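Local coordinates for extracellular solute-binding protein family 1 (Alicyclobacillus acidocaldarius subsp. acidocaldarius, PDB 4OVJ) that probably binds a solute outside the membrane and delivers it to an ABC transporter, as other family 1 extracellular solute-binding proteins do, at residues S118-G123 with G127-I132; N262-L267 with K353-L358. All blocks are in the same frame, centred on the assembly; numbering follows the deposited sequence. Where two conformers were deposited one is given.

Contact 1: residues S118-G123 with G127-I132; sequences SVLKSG and GGLYGI
A tight beta-hairpin, strands 124-125 and 128-144, directly follows helix 117-121: the chain leaves the helix, passes through G123 into the short strand, and reverses at G127 into the long one. The connection across the base of this antiparallel reversal is the backbone bond from Y130 N to G123 O, 2.9 Å long and almost straight at 170°, although the donor lies tilted 28° from the carbonyl plane. Beside it the CA of G123 approaches G131 O at 3.4 Å, with its hydrogen directed at that oxygen in a CA-H...O contact. G131 O has no conventional hydrogen-bond donor, and this weak interaction is what meets it in the buried interior. Glycine suits position 123 because a CB would run into G131 O and press on L129 CD1. L129 lays its CD1 methyl 3.6 Å from L120 O, while that oxygen also accepts the N-H of G123. With CG anti to the backbone N (chi1 173°), L129 carries CD1 to this oxygen and toward the carbonyl carbon of G123. L120 CD2 meets L129 CD2 and the CG2 branch of I132 (4.2 Å), a small apolar patch in which the side chains of L120 and I132 run alongside one another in one direction. Just before G123, S122 OG bonds V119 O at 2.7 Å, and S122 N shares that acceptor, which holds the turn leading to G123. Around the hairpin, I115 touches both L120 and I132, and Y124 of strand 124-125 touches L129. Strand 293-300 pairs with strand 128-144 through the backbones of I132 and W298, and its S299 hydroxyl bonds Y130 O, joining the hairpin to the mixed sheet.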
ATOM      1  N   SER A 118      12.681  -6.365   0.347  0.50 11.45           N
ATOM      2  CA  SER A 118      11.398  -6.718  -0.268  0.50 11.95           C
ATOM      3  C   SER A 118      10.765  -5.516  -0.944  0.50 11.36           C
ATOM      4  O   SER A 118      10.164  -5.648  -2.016  0.50 13.89           O
ATOM      5  CB  SER A 118      10.411  -7.294   0.759  0.50 12.57           C
ATOM      6  OG  SER A 118       9.840  -6.283   1.583  0.50 12.70           O
ATOM      7  N   VAL A 119      10.887  -4.357  -0.297  1.00  9.74           N
ATOM      8  CA  VAL A 119      10.408  -3.085  -0.841  1.00 10.39           C
ATOM      9  C   VAL A 119      11.209  -2.697  -2.081  1.00 10.06           C
ATOM     10  O   VAL A 119      10.642  -2.324  -3.098  1.00  9.86           O
ATOM     11  CB  VAL A 119      10.495  -1.965   0.226  1.00 11.73           C
ATOM     12  CG1 VAL A 119      10.288  -0.585  -0.378  1.00 12.18           C
ATOM     13  CG2 VAL A 119       9.489  -2.223   1.340  1.00 13.96           C
ATOM     14  N   LEU A 120      12.533  -2.778  -1.996  1.00 10.29           N
ATOM     15  CA  LEU A 120      13.374  -2.466  -3.161  1.00 10.67           C
ATOM     16  C   LEU A 120      13.051  -3.325  -4.384  1.00 11.02           C
ATOM     17  O   LEU A 120      13.134  -2.838  -5.510  1.00 11.67           O
ATOM     18  CB  LEU A 120      14.851  -2.601  -2.834  1.00 12.72           C
ATOM     19  CG  LEU A 120      15.438  -1.432  -2.075  1.00 15.89           C
ATOM     20  CD1 LEU A 120      16.781  -1.822  -1.479  1.00 20.49           C
ATOM     21  CD2 LEU A 120      15.560  -0.193  -2.971  1.00 16.97           C
ATOM     22  N   LYS A 121      12.682  -4.582  -4.153  0.50 11.46           N
ATOM     23  CA  LYS A 121      12.370  -5.513  -5.232  0.50 12.17           C
ATOM     24  C   LYS A 121      11.270  -4.988  -6.160  0.50 10.44           C
ATOM     25  O   LYS A 121      11.268  -5.284  -7.355  0.50 11.37           O
ATOM     26  CB  LYS A 121      11.965  -6.869  -4.649  0.50 14.80           C
ATOM     27  CG  LYS A 121      11.872  -7.978  -5.672  0.50 19.04           C
ATOM     28  CD  LYS A 121      13.218  -8.251  -6.318  0.50 23.15           C
ATOM     29  CE  LYS A 121      13.191  -9.528  -7.147  0.50 28.54           C
ATOM     30  NZ  LYS A 121      14.042  -9.388  -8.358  0.50 31.68           N
ATOM     31  N   SER A 122      10.353  -4.192  -5.617  1.00  9.85           N
ATOM     32  CA  SER A 122       9.268  -3.601  -6.417  1.00 10.21           C
ATOM     33  C   SER A 122       9.772  -2.655  -7.524  1.00 10.41           C
ATOM     34  O   SER A 122       9.065  -2.414  -8.491  1.00 12.66           O
ATOM     35  CB  SER A 122       8.229  -2.906  -5.530  1.00 10.85           C
ATOM     36  OG  SER A 122       8.726  -1.730  -4.941  1.00 10.92           O
ATOM     37  N   GLY A 123      10.993  -2.142  -7.389  1.00  9.54           N
ATOM     38  CA  GLY A 123      11.581  -1.259  -8.398  1.00  9.58           C
ATOM     39  C   GLY A 123      12.452  -1.984  -9.412  1.00 10.41           C
ATOM     40  O   GLY A 123      13.027  -1.349 -10.292  1.00 10.82           O
ATOM     41  N   GLY A 127      16.475  -7.585 -13.509  1.00 22.53           N
ATOM     42  CA  GLY A 127      17.779  -7.516 -12.849  1.00 21.92           C
ATOM     43  C   GLY A 127      18.331  -6.128 -12.565  1.00 16.58           C
ATOM     44  O   GLY A 127      19.340  -5.996 -11.874  1.00 16.52           O
ATOM     45  N   GLY A 128      17.687  -5.093 -13.094  1.00 13.92           N
ATOM     46  CA  GLY A 128      18.109  -3.712 -12.847  1.00 13.26           C
ATOM     47  C   GLY A 128      17.133  -3.058 -11.894  1.00 12.76           C
ATOM     48  O   GLY A 128      15.955  -3.449 -11.845  1.00 11.69           O
ATOM     49  N   LEU A 129      17.613  -2.067 -11.146  1.00 11.20           N
ATOM     50  CA  LEU A 129      16.766  -1.312 -10.216  1.00 10.11           C
ATOM     51  C   LEU A 129      16.456   0.039 -10.849  1.00  9.29           C
ATOM     52  O   LEU A 129      17.337   0.871 -10.995  1.00  9.84           O
ATOM     53  CB  LEU A 129      17.488  -1.126  -8.882  1.00 10.55           C
ATOM     54  CG  LEU A 129      16.824  -0.226  -7.845  1.00 11.76           C
ATOM     55  CD1 LEU A 129      15.489  -0.794  -7.403  1.00 13.10           C
ATOM     56  CD2 LEU A 129      17.758  -0.004  -6.658  1.00 13.06           C
ATOM     57  N   TYR A 130      15.203   0.266 -11.215  1.00  8.37           N
ATOM     58  CA  TYR A 130      14.854   1.456 -11.998  1.00  8.76           C
ATOM     59  C   TYR A 130      14.030   2.514 -11.276  1.00  8.87           C
ATOM     60  O   TYR A 130      13.756   3.581 -11.822  1.00  9.79           O
ATOM     61  CB  TYR A 130      14.190   1.016 -13.300  1.00  9.00           C
ATOM     62  CG  TYR A 130      15.170   0.236 -14.146  1.00 10.35           C
ATOM     63  CD1 TYR A 130      16.193   0.885 -14.827  1.00 10.33           C
ATOM     64  CD2 TYR A 130      15.087  -1.146 -14.241  1.00 12.47           C
ATOM     65  CE1 TYR A 130      17.095   0.187 -15.599  1.00 11.80           C
ATOM     66  CE2 TYR A 130      15.989  -1.859 -15.007  1.00 14.19           C
ATOM     67  CZ  TYR A 130      16.991  -1.190 -15.686  1.00 13.85           C
ATOM     68  OH  TYR A 130      17.883  -1.900 -16.442  1.00 17.12           O
ATOM     69  N   GLY A 131      13.641   2.216 -10.053  1.00  8.91           N
ATOM     70  CA  GLY A 131      12.949   3.176  -9.217  1.00  8.66           C
ATOM     71  C   GLY A 131      13.081   2.753  -7.775  1.00  8.30           C
ATOM     72  O   GLY A 131      13.169   1.572  -7.478  1.00  9.61           O
ATOM     73  N   ILE A 132      13.092   3.730  -6.883  1.00  8.39           N
ATOM     74  CA  ILE A 132      13.100   3.454  -5.456  1.00  9.36           C
ATOM     75  C   ILE A 132      11.780   3.949  -4.844  1.00  8.81           C
ATOM     76  O   ILE A 132      11.403   5.113  -5.022  1.00  7.82           O
ATOM     77  CB  ILE A 132      14.316   4.081  -4.777  1.00 11.52           C
ATOM     78  CG1 ILE A 132      15.602   3.517  -5.431  1.00 14.83           C
ATOM     79  CG2 ILE A 132      14.285   3.764  -3.289  1.00 10.98           C
ATOM     80  CD1 ILE A 132      16.879   4.144  -4.950  1.00 17.81           C
TER

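Contact 2: residues N262-L267 with K353-L358; sequences NYVVSL and KAEFQL
E355 reaches from helix 350-365 to the beginning of helix 263-269, and its side chain makes the close contacts between these segments. The tight part is apolar: V264 CG1 lies only 3.2 Å from E355 CG, unusually close for two carbons, so the packing there is tight and probably strained; the two side chains run past one another antiparallel. Valine suits this place because it presents a single methyl and no polar atom to the glutamate, and V264 also rests on L277. V265 is set at about a right angle to the glutamate and brings CG2 to 3.5 Å from E355 OE2. Beyond CG the chain of E355 is extended (chi2 -167°), which carries the carboxylate to N262, where OE1 stands 3.3 Å from N262 CA. The looser, hydrated side holds a water that donates to E355 OE2 at 2.7 Å and to N262 O at 3.0 Å, bridging the two segments where direct polar contact is lacking. N262 turns its own amide elsewhere, its OD1 taking a hydrogen bond from N137. Were E355 replaced by an alanine, the water would probably lose its carboxylate acceptor and V264 CG1 its close neighbour. The chemistry is thus two-fold: the CG methylene packs against V264, while a carboxylate placed near the N-terminal end of helix 263-269 is likely to be eased by the helix dipole and by the bridging water.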
ATOM      1  N   ASN A 262      -2.592   3.212   6.913  1.00 12.76           N
ATOM      2  CA  ASN A 262      -2.735   4.664   6.776  1.00 16.62           C
ATOM      3  C   ASN A 262      -4.032   5.199   7.353  1.00 15.15           C
ATOM      4  O   ASN A 262      -4.095   6.353   7.774  1.00 18.38           O
ATOM      5  CB  ASN A 262      -2.617   5.095   5.298  1.00 17.13           C
ATOM      6  CG  ASN A 262      -3.882   4.829   4.480  1.00 21.02           C
ATOM      7  OD1 ASN A 262      -4.146   3.701   4.068  1.00 20.56           O
ATOM      8  ND2 ASN A 262      -4.652   5.888   4.196  1.00 26.33           N
ATOM      9  N   TYR A 263      -5.063   4.358   7.370  1.00 11.94           N
ATOM     10  CA  TYR A 263      -6.363   4.756   7.884  1.00 11.43           C
ATOM     11  C   TYR A 263      -6.389   4.995   9.387  1.00 12.38           C
ATOM     12  O   TYR A 263      -7.358   5.570   9.884  1.00 12.07           O
ATOM     13  CB  TYR A 263      -7.446   3.732   7.514  1.00  9.21           C
ATOM     14  CG  TYR A 263      -7.915   3.840   6.090  1.00 11.04           C
ATOM     15  CD1 TYR A 263      -8.621   4.955   5.658  1.00 13.81           C
ATOM     16  CD2 TYR A 263      -7.681   2.823   5.180  1.00 12.72           C
ATOM     17  CE1 TYR A 263      -9.065   5.063   4.355  1.00 15.97           C
ATOM     18  CE2 TYR A 263      -8.118   2.925   3.865  1.00 15.31           C
ATOM     19  CZ  TYR A 263      -8.808   4.050   3.464  1.00 14.99           C
ATOM     20  OH  TYR A 263      -9.269   4.172   2.176  1.00 21.83           O
ATOM     21  N   VAL A 264      -5.359   4.563  10.128  1.00 13.05           N
ATOM     22  CA  VAL A 264      -5.419   4.725  11.578  1.00 14.10           C
ATOM     23  C   VAL A 264      -5.530   6.196  11.989  1.00 13.84           C
ATOM     24  O   VAL A 264      -6.198   6.500  12.972  1.00 14.10           O
ATOM     25  CB  VAL A 264      -4.268   4.020  12.337  1.00 16.58           C
ATOM     26  CG1 VAL A 264      -2.943   4.703  12.091  1.00 18.59           C
ATOM     27  CG2 VAL A 264      -4.560   3.977  13.838  1.00 18.06           C
ATOM     28  N   VAL A 265      -4.902   7.105  11.243  1.00 12.77           N
ATOM     29  CA  VAL A 265      -4.957   8.523  11.611  1.00 13.51           C
ATOM     30  C   VAL A 265      -6.390   9.034  11.483  1.00 13.12           C
ATOM     31  O   VAL A 265      -6.922   9.638  12.414  1.00 14.95           O
ATOM     32  CB  VAL A 265      -4.000   9.382  10.759  1.00 14.73           C
ATOM     33  CG1 VAL A 265      -4.300  10.868  10.927  1.00 17.71           C
ATOM     34  CG2 VAL A 265      -2.560   9.062  11.131  1.00 16.84           C
ATOM     35  N   SER A 266      -7.011   8.770  10.336  1.00 14.38           N
ATOM     36  CA  SER A 266      -8.406   9.153  10.102  1.00 15.29           C
ATOM     37  C   SER A 266      -9.354   8.518  11.109  1.00 13.14           C
ATOM     38  O   SER A 266     -10.194   9.198  11.679  1.00 15.64           O
ATOM     39  CB  SER A 266      -8.862   8.761   8.690  1.00 19.51           C
ATOM     40  OG  SER A 266      -8.112   9.453   7.720  1.00 28.07           O
ATOM     41  N   LEU A 267      -9.231   7.211  11.309  1.00 12.26           N
ATOM     42  CA  LEU A 267     -10.100   6.510  12.249  1.00 12.10           C
ATOM     43  C   LEU A 267      -9.948   7.064  13.649  1.00 10.89           C
ATOM     44  O   LEU A 267     -10.931   7.323  14.331  1.00 12.15           O
ATOM     45  CB  LEU A 267      -9.815   5.012  12.268  1.00 12.06           C
ATOM     46  CG  LEU A 267     -10.314   4.284  11.037  1.00 12.32           C
ATOM     47  CD1 LEU A 267      -9.672   2.913  10.977  1.00 13.30           C
ATOM     48  CD2 LEU A 267     -11.842   4.175  11.010  1.00 13.84           C
ATOM     49  N   LYS A 353       2.956   7.643  15.154  0.50 15.61           N
ATOM     50  CA  LYS A 353       3.984   6.823  15.800  0.50 16.56           C
ATOM     51  C   LYS A 353       3.604   5.344  15.756  0.50 15.39           C
ATOM     52  O   LYS A 353       4.434   4.490  15.444  0.50 15.06           O
ATOM     53  CB  LYS A 353       4.200   7.251  17.256  0.50 19.00           C
ATOM     54  CG  LYS A 353       4.842   8.619  17.425  0.50 22.04           C
ATOM     55  CD  LYS A 353       5.181   8.899  18.885  0.50 26.22           C
ATOM     56  CE  LYS A 353       5.338  10.389  19.151  0.50 30.02           C
ATOM     57  NZ  LYS A 353       6.320  11.021  18.233  0.50 30.16           N
ATOM     58  N   ALA A 354       2.341   5.053  16.057  1.00 14.85           N
ATOM     59  CA  ALA A 354       1.832   3.688  16.036  1.00 13.89           C
ATOM     60  C   ALA A 354       1.963   3.078  14.646  1.00 11.80           C
ATOM     61  O   ALA A 354       2.366   1.932  14.517  1.00 11.21           O
ATOM     62  CB  ALA A 354       0.382   3.646  16.491  1.00 16.73           C
ATOM     63  N   GLU A 355       1.617   3.853  13.621  1.00 11.82           N
ATOM     64  CA  GLU A 355       1.757   3.422  12.230  1.00 13.77           C
ATOM     65  C   GLU A 355       3.194   3.068  11.921  1.00 11.82           C
ATOM     66  O   GLU A 355       3.458   2.068  11.277  1.00 11.48           O
ATOM     67  CB  GLU A 355       1.441   4.552  11.263  1.00 19.23           C
ATOM     68  CG  GLU A 355       0.024   4.744  10.843  1.00 24.78           C
ATOM     69  CD  GLU A 355      -0.041   5.685   9.655  1.00 26.65           C
ATOM     70  OE1 GLU A 355       0.002   5.208   8.502  1.00 28.77           O
ATOM     71  OE2 GLU A 355      -0.059   6.899   9.875  1.00 32.81           O
ATOM     72  N   PHE A 356       4.123   3.937  12.328  1.00 11.73           N
ATOM     73  CA  PHE A 356       5.544   3.707  12.042  1.00 12.39           C
ATOM     74  C   PHE A 356       6.015   2.421  12.717  1.00 11.62           C
ATOM     75  O   PHE A 356       6.750   1.631  12.122  1.00 13.96           O
ATOM     76  CB  PHE A 356       6.415   4.874  12.520  1.00 12.30           C
ATOM     77  CG  PHE A 356       6.346   6.105  11.661  1.00 12.89           C
ATOM     78  CD1 PHE A 356       5.285   6.348  10.802  1.00 14.63           C
ATOM     79  CD2 PHE A 356       7.357   7.061  11.743  1.00 16.08           C
ATOM     80  CE1 PHE A 356       5.241   7.503  10.048  1.00 16.83           C
ATOM     81  CE2 PHE A 356       7.302   8.216  10.986  1.00 15.86           C
ATOM     82  CZ  PHE A 356       6.253   8.429  10.134  1.00 16.92           C
ATOM     83  N   GLN A 357       5.593   2.209  13.959  1.00 12.45           N
ATOM     84  CA  GLN A 357       5.975   0.996  14.681  1.00 13.16           C
ATOM     85  C   GLN A 357       5.426  -0.249  13.997  1.00 10.91           C
ATOM     86  O   GLN A 357       6.101  -1.262  13.896  1.00 12.81           O
ATOM     87  CB  GLN A 357       5.484   1.041  16.121  1.00 16.23           C
ATOM     88  CG  GLN A 357       6.244   2.033  16.985  1.00 21.62           C
ATOM     89  CD  GLN A 357       5.614   2.235  18.352  1.00 28.28           C
ATOM     90  OE1 GLN A 357       4.430   1.954  18.559  1.00 29.55           O
ATOM     91  NE2 GLN A 357       6.405   2.737  19.293  1.00 35.61           N
ATOM     92  N   LEU A 358       4.183  -0.175  13.540  1.00 10.38           N
ATOM     93  CA  LEU A 358       3.577  -1.310  12.849  1.00  9.88           C
ATOM     94  C   LEU A 358       4.344  -1.595  11.551  1.00 10.06           C
ATOM     95  O   LEU A 358       4.657  -2.751  11.251  1.00  9.80           O
ATOM     96  CB  LEU A 358       2.104  -1.015  12.555  1.00 10.63           C
ATOM     97  CG  LEU A 358       1.188  -2.098  11.968  1.00 11.68           C
ATOM     98  CD1 LEU A 358       1.416  -2.326  10.489  1.00 13.09           C
ATOM     99  CD2 LEU A 358       1.294  -3.398  12.750  1.00 13.31           C
TER
HETATM  100  O   HOH W   1      -1.554   7.984   7.946  1.00 41.75           O

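Overall arrangement
Contact 1 is local and contact 2 long-range, and they follow in series along the chain: 118-123 with 127-132 is complete before 262-267 meets 353-358 across 85 intervening residues. Their centres lie 25 Å apart and their nearest atoms about 11 Å, without touching. The mixed sheet connects them: strand 128-144, which also carries N137, starts in contact 1 and pairs antiparallel with strand 256-260, which leads into helix 263-269 of contact 2. Contact 1 lies at the beginning of the strand, whereas contact 2 joins two helices beside the sheet, consistent with a solute-binding protein of the periplasmic-binding-protein clan, whose fold has two lobes joined by connecting segments.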